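Local structure of uncharacterized protein (Bacteroides ovatus, 3P02) at residues E7-L12 with N133-V138; G23-H28 with A147-I152; Y39-L44 with A105-E110; T52-V57 with E95-A100; P125-E130 with Y143-V148. The protein is of unknown function but appears to combine an E-set-like beta-sandwich region with a large antiparallel beta-sheet region. One frame throughout, in Å; residues are numbered along the deposited sequence.

Contact 1 (E7-L12 with N133-V138)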
# COMPACT_ATOMS: atom_id res chain seq x y z
N GLU A 7 9.43 5.59 -36.23
CA GLU A 7 8.55 4.51 -36.68
C GLU A 7 9.15 3.13 -36.39
O GLU A 7 8.40 2.24 -35.99
CB GLU A 7 8.23 4.66 -38.18
CG GLU A 7 7.34 5.85 -38.50
CD GLU A 7 7.98 7.22 -38.39
OE1 GLU A 7 9.11 7.39 -38.90
OE2 GLU A 7 7.37 8.12 -37.77
N GLN A 8 10.50 2.97 -36.55
CA GLN A 8 11.24 1.73 -36.27
C GLN A 8 11.08 1.35 -34.79
O GLN A 8 11.03 0.17 -34.45
CB GLN A 8 12.73 1.90 -36.61
CG GLN A 8 13.50 0.60 -36.78
CD GLN A 8 15.00 0.78 -36.67
OE1 GLN A 8 15.68 0.06 -35.94
NE2 GLN A 8 15.56 1.74 -37.40
N PHE A 9 11.00 2.35 -33.91
CA PHE A 9 10.83 2.12 -32.47
C PHE A 9 9.33 2.06 -32.12
O PHE A 9 8.98 1.58 -31.03
CB PHE A 9 11.55 3.19 -31.66
CG PHE A 9 13.05 3.14 -31.82
CD1 PHE A 9 13.80 2.20 -31.13
CD2 PHE A 9 13.70 4.01 -32.68
CE1 PHE A 9 15.19 2.13 -31.31
CE2 PHE A 9 15.09 3.96 -32.84
CZ PHE A 9 15.82 3.02 -32.15
N LYS A 10 8.47 2.51 -33.06
CA LYS A 10 7.01 2.48 -32.94
C LYS A 10 6.42 1.31 -33.78
O LYS A 10 5.34 1.43 -34.40
CB LYS A 10 6.37 3.84 -33.26
CG LYS A 10 6.49 4.81 -32.09
CD LYS A 10 5.32 5.78 -32.00
CE LYS A 10 5.61 7.10 -32.65
NZ LYS A 10 4.81 8.19 -32.04
N GLN A 11 7.13 0.17 -33.77
CA GLN A 11 6.74 -1.13 -34.34
C GLN A 11 7.19 -2.21 -33.35
O GLN A 11 6.97 -3.41 -33.57
CB GLN A 11 7.26 -1.35 -35.78
CG GLN A 11 8.77 -1.19 -36.01
CD GLN A 11 9.62 -2.42 -35.78
OE1 GLN A 11 9.14 -3.56 -35.71
NE2 GLN A 11 10.93 -2.21 -35.73
N LEU A 12 7.79 -1.76 -32.24
CA LEU A 12 8.26 -2.59 -31.15
C LEU A 12 7.21 -2.66 -30.04
O LEU A 12 6.14 -2.06 -30.14
CB LEU A 12 9.62 -2.11 -30.62
CG LEU A 12 10.77 -2.08 -31.68
CD1 LEU A 12 12.02 -1.44 -31.10
CD2 LEU A 12 11.09 -3.47 -32.22
N ASN A 133 17.30 -8.09 -30.06
CA ASN A 133 17.13 -6.86 -30.81
C ASN A 133 17.60 -5.68 -29.92
O ASN A 133 16.94 -5.32 -28.94
CB ASN A 133 15.66 -6.71 -31.28
CG ASN A 133 15.38 -5.52 -32.18
OD1 ASN A 133 16.26 -4.71 -32.48
ND2 ASN A 133 14.13 -5.37 -32.60
N GLY A 134 18.77 -5.12 -30.28
CA GLY A 134 19.41 -4.02 -29.57
C GLY A 134 18.62 -2.71 -29.55
O GLY A 134 18.92 -1.82 -28.75
N THR A 135 17.59 -2.59 -30.40
CA THR A 135 16.74 -1.39 -30.49
C THR A 135 15.94 -1.17 -29.18
O THR A 135 15.47 -0.06 -28.93
CB THR A 135 15.82 -1.46 -31.70
OG1 THR A 135 15.07 -2.67 -31.63
CG2 THR A 135 16.58 -1.39 -33.02
N TYR A 136 15.82 -2.22 -28.32
CA TYR A 136 15.12 -2.10 -27.03
C TYR A 136 15.98 -1.38 -25.99
O TYR A 136 15.47 -1.03 -24.93
CB TYR A 136 14.68 -3.48 -26.52
CG TYR A 136 13.39 -3.93 -27.18
CD1 TYR A 136 13.41 -4.66 -28.36
CD2 TYR A 136 12.15 -3.61 -26.62
CE1 TYR A 136 12.23 -5.04 -29.00
CE2 TYR A 136 10.96 -4.00 -27.24
CZ TYR A 136 11.00 -4.73 -28.42
OH TYR A 136 9.83 -5.09 -29.05
N ALA A 137 17.26 -1.11 -26.30
CA ALA A 137 18.13 -0.38 -25.36
C ALA A 137 18.16 1.11 -25.71
O ALA A 137 18.89 1.86 -25.06
CB ALA A 137 19.54 -0.97 -25.43
N VAL A 138 17.43 1.53 -26.76
CA VAL A 138 17.43 2.94 -27.23
C VAL A 138 16.15 3.61 -26.77
O VAL A 138 15.07 3.10 -27.06
CB VAL A 138 17.57 3.05 -28.76
CG1 VAL A 138 17.61 4.52 -29.21
CG2 VAL A 138 18.79 2.29 -29.27

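Contact 2 (G23-H28 with A147-I152)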
# COMPACT_ATOMS: atom_id res chain seq x y z
N GLY A 23 6.08 7.42 -10.38
CA GLY A 23 6.50 6.60 -11.51
C GLY A 23 6.16 5.13 -11.42
O GLY A 23 6.72 4.31 -12.17
N VAL A 24 5.24 4.76 -10.51
CA VAL A 24 4.87 3.36 -10.35
C VAL A 24 3.37 3.18 -10.61
O VAL A 24 2.59 4.12 -10.46
CB VAL A 24 5.29 2.77 -8.95
CG1 VAL A 24 6.78 3.01 -8.67
CG2 VAL A 24 4.46 3.33 -7.81
N THR A 25 2.99 1.93 -10.93
CA THR A 25 1.61 1.52 -11.08
C THR A 25 1.24 0.73 -9.84
O THR A 25 1.90 -0.27 -9.53
CB THR A 25 1.40 0.69 -12.35
OG1 THR A 25 1.60 1.54 -13.48
CG2 THR A 25 0.00 0.07 -12.42
N ASP A 26 0.20 1.16 -9.13
CA ASP A 26 -0.23 0.46 -7.92
C ASP A 26 -1.05 -0.75 -8.27
O ASP A 26 -1.89 -0.71 -9.17
CB ASP A 26 -1.07 1.39 -7.02
CG ASP A 26 -0.30 2.56 -6.44
OD1 ASP A 26 0.96 2.51 -6.42
OD2 ASP A 26 -0.96 3.51 -5.95
N VAL A 27 -0.78 -1.85 -7.56
CA VAL A 27 -1.49 -3.12 -7.74
C VAL A 27 -2.19 -3.41 -6.43
O VAL A 27 -1.52 -3.65 -5.42
CB VAL A 27 -0.50 -4.25 -8.16
CG1 VAL A 27 -1.23 -5.60 -8.23
CG2 VAL A 27 0.15 -3.94 -9.52
N HIS A 28 -3.52 -3.37 -6.43
CA HIS A 28 -4.27 -3.52 -5.19
C HIS A 28 -4.50 -4.98 -4.86
O HIS A 28 -5.14 -5.70 -5.62
CB HIS A 28 -5.61 -2.79 -5.33
CG HIS A 28 -5.46 -1.34 -5.67
ND1 HIS A 28 -6.32 -0.72 -6.56
CD2 HIS A 28 -4.53 -0.44 -5.25
CE1 HIS A 28 -5.91 0.53 -6.62
NE2 HIS A 28 -4.83 0.74 -5.86
N ALA A 147 7.87 -1.19 -16.87
CA ALA A 147 6.78 -0.89 -15.93
C ALA A 147 7.27 -1.17 -14.51
O ALA A 147 8.06 -2.11 -14.29
CB ALA A 147 5.57 -1.77 -16.25
N VAL A 148 6.87 -0.34 -13.54
CA VAL A 148 7.26 -0.57 -12.15
C VAL A 148 5.98 -0.76 -11.37
O VAL A 148 5.17 0.17 -11.29
CB VAL A 148 8.13 0.54 -11.56
CG1 VAL A 148 8.50 0.18 -10.11
CG2 VAL A 148 9.39 0.75 -12.39
N LEU A 149 5.79 -1.95 -10.78
CA LEU A 149 4.55 -2.26 -10.07
C LEU A 149 4.75 -2.22 -8.58
O LEU A 149 5.69 -2.85 -8.08
CB LEU A 149 4.02 -3.64 -10.48
CG LEU A 149 3.90 -3.90 -11.99
CD1 LEU A 149 3.40 -5.33 -12.20
CD2 LEU A 149 2.91 -2.90 -12.64
N ARG A 150 3.86 -1.50 -7.87
CA ARG A 150 3.91 -1.37 -6.42
C ARG A 150 2.72 -2.10 -5.80
O ARG A 150 1.60 -1.61 -5.96
CB ARG A 150 3.87 0.11 -6.01
CG ARG A 150 4.65 0.39 -4.74
CD ARG A 150 3.98 1.36 -3.83
NE ARG A 150 4.02 0.89 -2.45
CZ ARG A 150 3.75 1.63 -1.39
NH1 ARG A 150 3.44 2.92 -1.53
NH2 ARG A 150 3.80 1.11 -0.18
N PRO A 151 2.90 -3.24 -5.07
CA PRO A 151 1.72 -3.86 -4.45
C PRO A 151 1.23 -3.02 -3.26
O PRO A 151 2.02 -2.55 -2.43
CB PRO A 151 2.21 -5.23 -3.97
CG PRO A 151 3.71 -5.10 -3.86
CD PRO A 151 4.15 -4.00 -4.79
N ILE A 152 -0.10 -2.82 -3.20
CA ILE A 152 -0.79 -2.10 -2.12
C ILE A 152 -1.69 -3.11 -1.43
O ILE A 152 -2.69 -3.49 -2.02
CB ILE A 152 -1.60 -0.88 -2.67
CG1 ILE A 152 -0.71 0.09 -3.47
CG2 ILE A 152 -2.37 -0.14 -1.56
CD1 ILE A 152 0.51 0.68 -2.66
O HOH W 1 6.07 2.54 -14.16
O HOH W 2 4.27 1.28 -14.51

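Contact 3 (Y39-L44 with A105-E110)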
# COMPACT_ATOMS: atom_id res chain seq x y z
N TYR A 39 -2.31 -9.90 -11.40
CA TYR A 39 -2.41 -8.61 -12.06
C TYR A 39 -2.09 -8.80 -13.55
O TYR A 39 -1.06 -9.39 -13.89
CB TYR A 39 -1.45 -7.62 -11.44
CG TYR A 39 -1.39 -6.31 -12.18
CD1 TYR A 39 -2.41 -5.36 -12.05
CD2 TYR A 39 -0.30 -5.98 -12.97
CE1 TYR A 39 -2.35 -4.14 -12.72
CE2 TYR A 39 -0.23 -4.77 -13.66
CZ TYR A 39 -1.27 -3.86 -13.54
OH TYR A 39 -1.18 -2.67 -14.22
N ASN A 40 -2.96 -8.28 -14.44
CA ASN A 40 -2.72 -8.42 -15.88
C ASN A 40 -2.13 -7.15 -16.42
O ASN A 40 -2.81 -6.14 -16.49
CB ASN A 40 -4.03 -8.77 -16.61
CG ASN A 40 -4.53 -10.09 -16.14
OD1 ASN A 40 -5.47 -10.18 -15.32
ND2 ASN A 40 -3.80 -11.10 -16.49
N LEU A 41 -0.83 -7.19 -16.72
CA LEU A 41 -0.10 -6.03 -17.21
C LEU A 41 -0.26 -5.95 -18.75
O LEU A 41 0.24 -6.84 -19.44
CB LEU A 41 1.37 -6.18 -16.78
CG LEU A 41 2.36 -5.11 -17.25
CD1 LEU A 41 1.90 -3.71 -16.90
CD2 LEU A 41 3.73 -5.35 -16.63
N PRO A 42 -0.92 -4.89 -19.29
CA PRO A 42 -1.13 -4.81 -20.75
C PRO A 42 0.16 -4.58 -21.52
O PRO A 42 0.98 -3.74 -21.13
CB PRO A 42 -2.09 -3.62 -20.93
CG PRO A 42 -2.75 -3.44 -19.59
CD PRO A 42 -1.64 -3.80 -18.60
N VAL A 43 0.29 -5.31 -22.64
CA VAL A 43 1.42 -5.24 -23.57
C VAL A 43 0.84 -4.71 -24.88
O VAL A 43 -0.22 -5.19 -25.29
CB VAL A 43 2.05 -6.67 -23.72
CG1 VAL A 43 3.15 -6.69 -24.80
CG2 VAL A 43 2.60 -7.17 -22.38
N LEU A 44 1.50 -3.74 -25.52
CA LEU A 44 1.06 -3.18 -26.82
C LEU A 44 2.08 -3.43 -27.89
O LEU A 44 3.26 -3.23 -27.63
CB LEU A 44 0.88 -1.64 -26.74
CG LEU A 44 -0.09 -1.00 -25.77
CD1 LEU A 44 0.11 0.50 -25.76
CD2 LEU A 44 -1.54 -1.27 -26.16
N ALA A 105 -1.39 -7.91 -25.90
CA ALA A 105 -1.11 -9.10 -25.10
C ALA A 105 -1.18 -8.73 -23.63
O ALA A 105 -1.32 -7.55 -23.30
CB ALA A 105 0.26 -9.67 -25.44
N LEU A 106 -1.16 -9.74 -22.76
CA LEU A 106 -1.20 -9.52 -21.32
C LEU A 106 -0.12 -10.32 -20.63
O LEU A 106 0.08 -11.49 -20.96
CB LEU A 106 -2.56 -9.94 -20.77
CG LEU A 106 -3.72 -8.98 -21.06
CD1 LEU A 106 -5.00 -9.61 -20.64
CD2 LEU A 106 -3.54 -7.63 -20.31
N LEU A 107 0.56 -9.69 -19.69
CA LEU A 107 1.53 -10.36 -18.87
C LEU A 107 0.87 -10.62 -17.53
O LEU A 107 0.65 -9.66 -16.79
CB LEU A 107 2.84 -9.58 -18.71
CG LEU A 107 3.89 -10.24 -17.77
CD1 LEU A 107 4.34 -11.60 -18.31
CD2 LEU A 107 5.08 -9.34 -17.59
N PRO A 108 0.49 -11.86 -17.22
CA PRO A 108 -0.14 -12.11 -15.91
C PRO A 108 0.93 -12.28 -14.84
O PRO A 108 1.82 -13.14 -14.95
CB PRO A 108 -0.98 -13.37 -16.11
CG PRO A 108 -0.39 -14.05 -17.39
CD PRO A 108 0.61 -13.10 -18.03
N ILE A 109 0.86 -11.43 -13.80
CA ILE A 109 1.79 -11.49 -12.68
C ILE A 109 1.02 -11.98 -11.46
O ILE A 109 0.14 -11.27 -10.98
CB ILE A 109 2.50 -10.15 -12.39
CG1 ILE A 109 3.22 -9.63 -13.67
CG2 ILE A 109 3.50 -10.32 -11.22
CD1 ILE A 109 2.99 -8.26 -13.98
N GLU A 110 1.39 -13.17 -10.95
CA GLU A 110 0.73 -13.72 -9.77
C GLU A 110 1.45 -13.24 -8.53
O GLU A 110 2.61 -13.59 -8.32
CB GLU A 110 0.69 -15.25 -9.81
CG GLU A 110 -0.22 -15.77 -10.92
CD GLU A 110 -0.39 -17.28 -11.01
OE1 GLU A 110 0.29 -18.01 -10.26
OE2 GLU A 110 -1.22 -17.73 -11.84

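Contact 4 (T52-V57 with E95-A100)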
# COMPACT_ATOMS: atom_id res chain seq x y z
N THR A 52 3.14 -9.08 -39.61
CA THR A 52 3.26 -10.17 -40.58
C THR A 52 3.81 -11.47 -39.92
O THR A 52 3.45 -12.57 -40.37
CB THR A 52 4.12 -9.74 -41.80
OG1 THR A 52 4.34 -10.87 -42.66
CG2 THR A 52 5.47 -9.12 -41.41
N ASP A 53 4.66 -11.34 -38.89
CA ASP A 53 5.28 -12.48 -38.21
C ASP A 53 4.91 -12.56 -36.73
O ASP A 53 4.67 -11.51 -36.12
CB ASP A 53 6.81 -12.40 -38.32
CG ASP A 53 7.30 -12.12 -39.72
OD1 ASP A 53 7.04 -12.96 -40.62
OD2 ASP A 53 7.92 -11.05 -39.94
N ASP A 54 4.93 -13.79 -36.15
CA ASP A 54 4.69 -13.98 -34.71
C ASP A 54 5.85 -13.39 -33.93
O ASP A 54 7.00 -13.46 -34.38
CB ASP A 54 4.51 -15.46 -34.35
CG ASP A 54 3.19 -16.10 -34.74
OD1 ASP A 54 2.38 -15.43 -35.45
OD2 ASP A 54 2.98 -17.26 -34.38
N ARG A 55 5.55 -12.74 -32.80
CA ARG A 55 6.57 -12.09 -31.98
C ARG A 55 6.86 -12.92 -30.76
O ARG A 55 5.92 -13.25 -30.04
CB ARG A 55 6.11 -10.67 -31.53
CG ARG A 55 5.54 -9.76 -32.63
CD ARG A 55 6.57 -9.27 -33.64
NE ARG A 55 7.32 -8.13 -33.11
CZ ARG A 55 6.99 -6.85 -33.30
NH1 ARG A 55 5.94 -6.53 -34.04
NH2 ARG A 55 7.73 -5.88 -32.78
N LEU A 56 8.14 -13.26 -30.50
CA LEU A 56 8.48 -13.94 -29.26
C LEU A 56 9.04 -12.87 -28.31
O LEU A 56 10.11 -12.29 -28.51
CB LEU A 56 9.42 -15.14 -29.45
CG LEU A 56 9.69 -16.01 -28.20
CD1 LEU A 56 8.40 -16.64 -27.63
CD2 LEU A 56 10.69 -17.12 -28.51
N VAL A 57 8.24 -12.56 -27.30
CA VAL A 57 8.51 -11.48 -26.37
C VAL A 57 9.08 -12.02 -25.07
O VAL A 57 8.63 -13.07 -24.61
CB VAL A 57 7.17 -10.73 -26.12
CG1 VAL A 57 7.41 -9.45 -25.37
CG2 VAL A 57 6.48 -10.43 -27.45
N GLU A 95 8.46 -15.56 -21.04
CA GLU A 95 8.21 -15.44 -22.47
C GLU A 95 6.76 -15.60 -22.82
O GLU A 95 6.02 -16.31 -22.14
CB GLU A 95 9.01 -16.48 -23.27
CG GLU A 95 10.50 -16.17 -23.34
CD GLU A 95 11.31 -17.23 -24.07
OE1 GLU A 95 10.72 -18.27 -24.45
OE2 GLU A 95 12.52 -17.01 -24.27
N LEU A 96 6.39 -14.98 -23.95
CA LEU A 96 5.05 -14.98 -24.53
C LEU A 96 5.15 -14.84 -26.03
O LEU A 96 5.99 -14.07 -26.51
CB LEU A 96 4.23 -13.79 -23.97
CG LEU A 96 3.23 -14.03 -22.83
CD1 LEU A 96 3.90 -14.06 -21.50
CD2 LEU A 96 2.27 -12.87 -22.75
N THR A 97 4.27 -15.52 -26.76
CA THR A 97 4.18 -15.37 -28.20
C THR A 97 2.98 -14.48 -28.48
O THR A 97 1.89 -14.71 -27.94
CB THR A 97 4.07 -16.73 -28.91
OG1 THR A 97 5.33 -17.39 -28.77
CG2 THR A 97 3.74 -16.56 -30.40
N ILE A 98 3.20 -13.40 -29.25
CA ILE A 98 2.12 -12.54 -29.70
C ILE A 98 1.90 -12.90 -31.17
O ILE A 98 2.78 -12.63 -32.00
CB ILE A 98 2.36 -11.02 -29.49
CG1 ILE A 98 2.73 -10.69 -28.03
CG2 ILE A 98 1.12 -10.23 -29.96
CD1 ILE A 98 3.16 -9.19 -27.83
N PRO A 99 0.77 -13.55 -31.52
CA PRO A 99 0.55 -13.93 -32.93
C PRO A 99 0.50 -12.75 -33.89
O PRO A 99 0.08 -11.65 -33.51
CB PRO A 99 -0.82 -14.62 -32.89
CG PRO A 99 -1.00 -15.06 -31.48
CD PRO A 99 -0.35 -13.97 -30.66
N ALA A 100 0.89 -12.99 -35.17
CA ALA A 100 0.78 -11.96 -36.20
C ALA A 100 -0.69 -11.53 -36.30
O ALA A 100 -1.58 -12.37 -36.13
CB ALA A 100 1.26 -12.54 -37.54
O HOH W 3 3.00 -10.58 -34.03

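Contact 5 (P125-E130 with Y143-V148). With EDO (1,2-ethanediol), chain E.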
# COMPACT_ATOMS: atom_id res chain seq x y z
N PRO A 125 10.18 -4.04 -10.89
CA PRO A 125 10.50 -3.36 -12.15
C PRO A 125 10.64 -4.38 -13.28
O PRO A 125 11.43 -5.32 -13.17
CB PRO A 125 11.83 -2.64 -11.82
CG PRO A 125 12.53 -3.59 -10.87
CD PRO A 125 11.41 -4.35 -10.11
N LEU A 126 9.85 -4.25 -14.35
CA LEU A 126 9.83 -5.24 -15.43
C LEU A 126 10.07 -4.63 -16.76
O LEU A 126 9.44 -3.61 -17.05
CB LEU A 126 8.44 -5.92 -15.49
CG LEU A 126 7.92 -6.53 -14.22
CD1 LEU A 126 6.50 -7.00 -14.42
CD2 LEU A 126 8.79 -7.70 -13.82
N LYS A 127 10.87 -5.27 -17.60
CA LYS A 127 11.07 -4.74 -18.94
C LYS A 127 10.66 -5.78 -19.97
O LYS A 127 10.89 -6.96 -19.77
CB LYS A 127 12.55 -4.33 -19.16
CG LYS A 127 12.81 -3.72 -20.54
CD LYS A 127 14.21 -3.15 -20.70
CE LYS A 127 14.34 -2.50 -22.06
NZ LYS A 127 15.74 -2.03 -22.30
N VAL A 128 10.09 -5.31 -21.08
CA VAL A 128 9.71 -6.15 -22.20
C VAL A 128 10.75 -5.93 -23.32
O VAL A 128 11.16 -4.78 -23.56
CB VAL A 128 8.23 -5.92 -22.67
CG1 VAL A 128 7.95 -4.47 -23.07
CG2 VAL A 128 7.85 -6.88 -23.80
N CYS A 129 11.17 -7.04 -23.99
CA CYS A 129 12.20 -7.06 -25.04
C CYS A 129 11.85 -8.11 -26.09
O CYS A 129 10.99 -8.95 -25.85
CB CYS A 129 13.55 -7.36 -24.39
SG CYS A 129 14.99 -6.90 -25.38
N GLU A 130 12.56 -8.12 -27.19
CA GLU A 130 12.53 -9.13 -28.24
C GLU A 130 13.98 -9.47 -28.46
O GLU A 130 14.79 -8.55 -28.61
CB GLU A 130 11.87 -8.64 -29.53
CG GLU A 130 10.38 -8.51 -29.44
CD GLU A 130 9.81 -8.03 -30.75
OE1 GLU A 130 9.88 -6.81 -31.03
OE2 GLU A 130 9.38 -8.90 -31.55
N TYR A 143 9.66 5.03 -24.92
CA TYR A 143 8.83 4.00 -25.53
C TYR A 143 8.21 3.03 -24.54
O TYR A 143 7.71 1.99 -24.98
CB TYR A 143 9.63 3.25 -26.58
CG TYR A 143 9.98 4.15 -27.74
CD1 TYR A 143 8.99 4.67 -28.57
CD2 TYR A 143 11.30 4.52 -27.99
CE1 TYR A 143 9.30 5.55 -29.61
CE2 TYR A 143 11.63 5.38 -29.03
CZ TYR A 143 10.62 5.90 -29.83
OH TYR A 143 10.94 6.75 -30.87
N TYR A 144 8.19 3.36 -23.24
CA TYR A 144 7.54 2.58 -22.19
C TYR A 144 7.92 1.10 -22.23
O TYR A 144 7.05 0.23 -22.07
CB TYR A 144 5.99 2.74 -22.29
CG TYR A 144 5.53 4.17 -22.42
CD1 TYR A 144 5.44 5.00 -21.31
CD2 TYR A 144 5.23 4.71 -23.67
CE1 TYR A 144 5.06 6.34 -21.43
CE2 TYR A 144 4.85 6.04 -23.80
CZ TYR A 144 4.74 6.85 -22.68
OH TYR A 144 4.35 8.16 -22.81
N ARG A 145 9.23 0.79 -22.33
CA ARG A 145 9.65 -0.61 -22.32
C ARG A 145 9.59 -1.22 -20.92
O ARG A 145 9.55 -2.45 -20.82
CB ARG A 145 11.09 -0.78 -22.84
CG ARG A 145 11.37 -0.25 -24.22
CD ARG A 145 10.45 -0.78 -25.30
NE ARG A 145 10.91 -0.17 -26.55
CZ ARG A 145 10.15 0.12 -27.60
NH1 ARG A 145 8.86 -0.20 -27.60
NH2 ARG A 145 10.67 0.77 -28.63
N THR A 146 9.59 -0.39 -19.87
CA THR A 146 9.66 -0.82 -18.47
C THR A 146 8.49 -0.29 -17.64
O THR A 146 8.16 0.90 -17.69
CB THR A 146 11.03 -0.35 -17.90
OG1 THR A 146 12.03 -1.02 -18.67
CG2 THR A 146 11.23 -0.71 -16.43
N ALA A 147 7.87 -1.19 -16.87
CA ALA A 147 6.78 -0.89 -15.93
C ALA A 147 7.27 -1.17 -14.51
O ALA A 147 8.06 -2.11 -14.29
CB ALA A 147 5.57 -1.77 -16.25
N VAL A 148 6.87 -0.34 -13.54
CA VAL A 148 7.26 -0.57 -12.15
C VAL A 148 5.98 -0.76 -11.37
O VAL A 148 5.17 0.17 -11.29
CB VAL A 148 8.13 0.54 -11.56
CG1 VAL A 148 8.50 0.18 -10.11
CG2 VAL A 148 9.39 0.75 -12.39
C1 EDO E . 17.31 -4.91 -22.58
O1 EDO E . 17.69 -3.85 -23.47
C2 EDO E . 18.05 -6.19 -22.90
O2 EDO E . 17.55 -7.23 -22.05

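Contact 1 (E7-L12 with N133-V138)
Leu12 CG stands anti to its carbonyl carbon (chi1 -59°), and the two methyls then reach the turn of residues 133-138. Thr135 holds OG1 between its backbone N and carbonyl carbon (chi1 55°), which sets the hydroxyl toward both Asn133 OD1 and Leu12 CD1. Leu12 CD1 lies against Thr135 OG1 at 3.3 Å. The other methyl, CD2, touches Asn133 ND2. The Tyr136 ring turns one face to Leu12 CD1, and its OH comes within 3.4 Å of Leu12 CB. That hydroxyl is hydrogen-bonded to Glu130 and to the backbone N of Ile13. Phe9 enters beside the leucine, edge first. Its CE1 is 3.2 Å from Thr135 O, which lies near the ring plane, and 3.6 Å from Val138 CB. Residues 134-137 form a 3-10 turn in the connection between strands 122-130 and 146-154, and an Asx turn opens it. Asn133 OD1 accepts from Thr135 N at 3.3 Å and from Thr135 OG1 at 2.5 Å. Both donors come from the same face of the amide, well out of its plane. With an alanine here in place of Thr135, Asn133 OD1 would probably lose its hydroxyl donor, and a gap would open beside Leu12 CD1. On the N-terminal side, in one of its two conformers, Gln8 crosses Thr135 at about a right angle, with OE1 3.4 Å from Thr135 CG2.

Contact 2 (G23-H28 with A147-I152)
Strands 25-30 and 146-154 run parallel as neighbours in the mixed sheet, and this contact is their pairing. Thr25 N donates to Val148 O at 2.8 Å. Thr25 O accepts from Arg150 N. Val27 repeats the pattern, with its N bonded to Arg150 O and its O to Ile152 N. The strand segments are twisted by 34°. Thr25, Val27 and Leu149 share one face of the sheet, which packs on Tyr39 of strand 36-45, as in a beta sandwich. There Leu149 CD2 lies 3.9 Å from Thr25 CB, and Val27 CG2 touches Leu149 CB. On the other face, in one of two conformers each, Ile152 CG1 meets Asp26 CB and Arg150 lies side by side with Asp26, the charged ends not touching. The His28 ring turns its edge to Ile152 CB, while ND1 is hydrogen-bonded to Glu308 O. Where the pairing begins, Val24 CG1 meets Val148 CG1 at 3.6 Å. One water bridges Gly23 O and Val148 N, and a second joins that N to Thr25 OG1.

Contact 3 (Y39-L44 with A105-E110)
Tyr39 and Ile109 begin an antiparallel pairing between strands 36-45 and 104-112, the middle pair of the four-stranded sheet. This sheet packs against the mixed sheet in a beta sandwich. Backbone bonds come first. Tyr39 N donates to Ile109 O and Ile109 N returns a bond to Tyr39 O, both at 2.8 Å. Leu41 and Leu107 exchange a second pair, and Val43 and Ala105 a third. The last bond, Ala105 N to Val43 O, is longer at 3.0 Å. Between them, Asn40 faces Pro108 and Pro42 faces Leu106 as non-hydrogen-bonded pairs. The prolines suit these places, since neither position needs an N-H for its partner here. CA-H...O contacts add to the pairing, from Pro108 CA to Tyr39 O and from Leu106 CA to Leu41 O.

Apolar contacts differ on the two faces. Tyr39, Leu41, Val43, Ala105, Leu107 and Ile109 point inward, toward strands 146-154 and 95-98. Ile109 CD1 lies 3.8 Å from Leu41 CB and sits at the edge of the Tyr39 ring. Val43 CB meets Ala105 CB at 3.9 Å. On the outer face, Leu106 has CG anti to its carbonyl carbon (chi1 -75°), which brings CD2 over to the neighbouring strand, within 3.7 Å of Pro42 CA. The same methyl also touches Asn40 CB. Asn40 ND2 lies 3.6 Å from Pro108 CB.

Contact 4 (T52-V57 with E95-A100)
Asp54 reaches across to Ala100 just before the strands pair. Its OD1 accepts from Ala100 N at 2.9 Å, and the N-H meets it from above the carboxylate plane. With CG anti to the carbonyl carbon (chi1 -74°), the carboxylate lies alongside Pro99 and Ala100. Arg55 and Ile98 then form an antiparallel hydrogen-bonded pair. Arg55 N donates to Ile98 O, and Ile98 N donates back to Arg55 O. Val57 and Leu96 make the next such pair, with Val57 N bonded to Leu96 O at 2.8 Å and Leu96 N to Val57 O at 3.0 Å. A water lies within hydrogen-bonding distance of both Asp53 O and Ile98 O, though it has more acceptors near it than protons to give. The guanidinium of Arg55 bends away from strand 95-98. It finds a salt bridge with Glu130 through NE and a hydrogen bond with Gln11 O through NH2. Val57 CG2 packs on Ile98 CD1 at 3.6 Å, and Leu56 CD1 lies 3.4 Å from Thr97 OG1. This pairing is at the edge of the mixed sheet. Ile98 rests on Val43 and Val45 of strand 36-45, and Val57 touches Ile13 of strand 13-15.

Contact 5 (P125-E130 with Y143-V148)
Leu126 and Ala147 form an antiparallel hydrogen-bonded pair where strands 122-130 and 146-154 run side by side in the mixed sheet of the sandwich. Leu126 N donates to Ala147 O at 2.8 Å, and Ala147 N donates back to Leu126 O. A third bond, Val128 N to Arg145 O, lies just before strand 146-154 begins. Val128 O, by contrast, is buried here with no partner in the model. Pro125 faces Val148, and Lys127 faces Thr146, as non-hydrogen-bonded pairs. Thr146 CA comes within 3.1 Å of Leu126 O in a CA-H...O contact.

The Lys127 chain is fully extended, with CG anti to its backbone N (chi1 -178°). Its CG passes 3.4 Å from Thr146 OG1, and its CE lies 3.8 Å from Arg145 CB. The amino group bonds to Tyr136 O and, weakly, to a 1,2-ethanediol molecule. Were this lysine a methionine, Tyr136 O would probably lose its amino donor. The Arg145 guanidinium leads away to Ile13 O and Phe9 O. Tyr143 CB lies over the centre of its plane. At the other end, Pro125 CB meets Val148 CG2 at 4.2 Å.

Contacts 2, 4 and 5 belong to the mixed sheet. Contacts 2 and 5 share strand 146-154, parallel to one neighbour and antiparallel to the other. Contact 3 lies in the facing sheet, and Leu41, Leu107 and Ile109 meet Leu126 of contact 5 between the two. Contact 5 is the buried one; contact 4 is at the surface, and contacts 1, 2 and 3 are partly buried. Backbone hydrogen bonds carry contacts 2 to 5, whereas contact 1 joins the end of helix 6-9 and the following loop to a 3-10 turn through side-chain packing. Polar links tie one end together: Glu130 bonds to both Arg55 and Tyr136, joining contacts 1, 4 and 5.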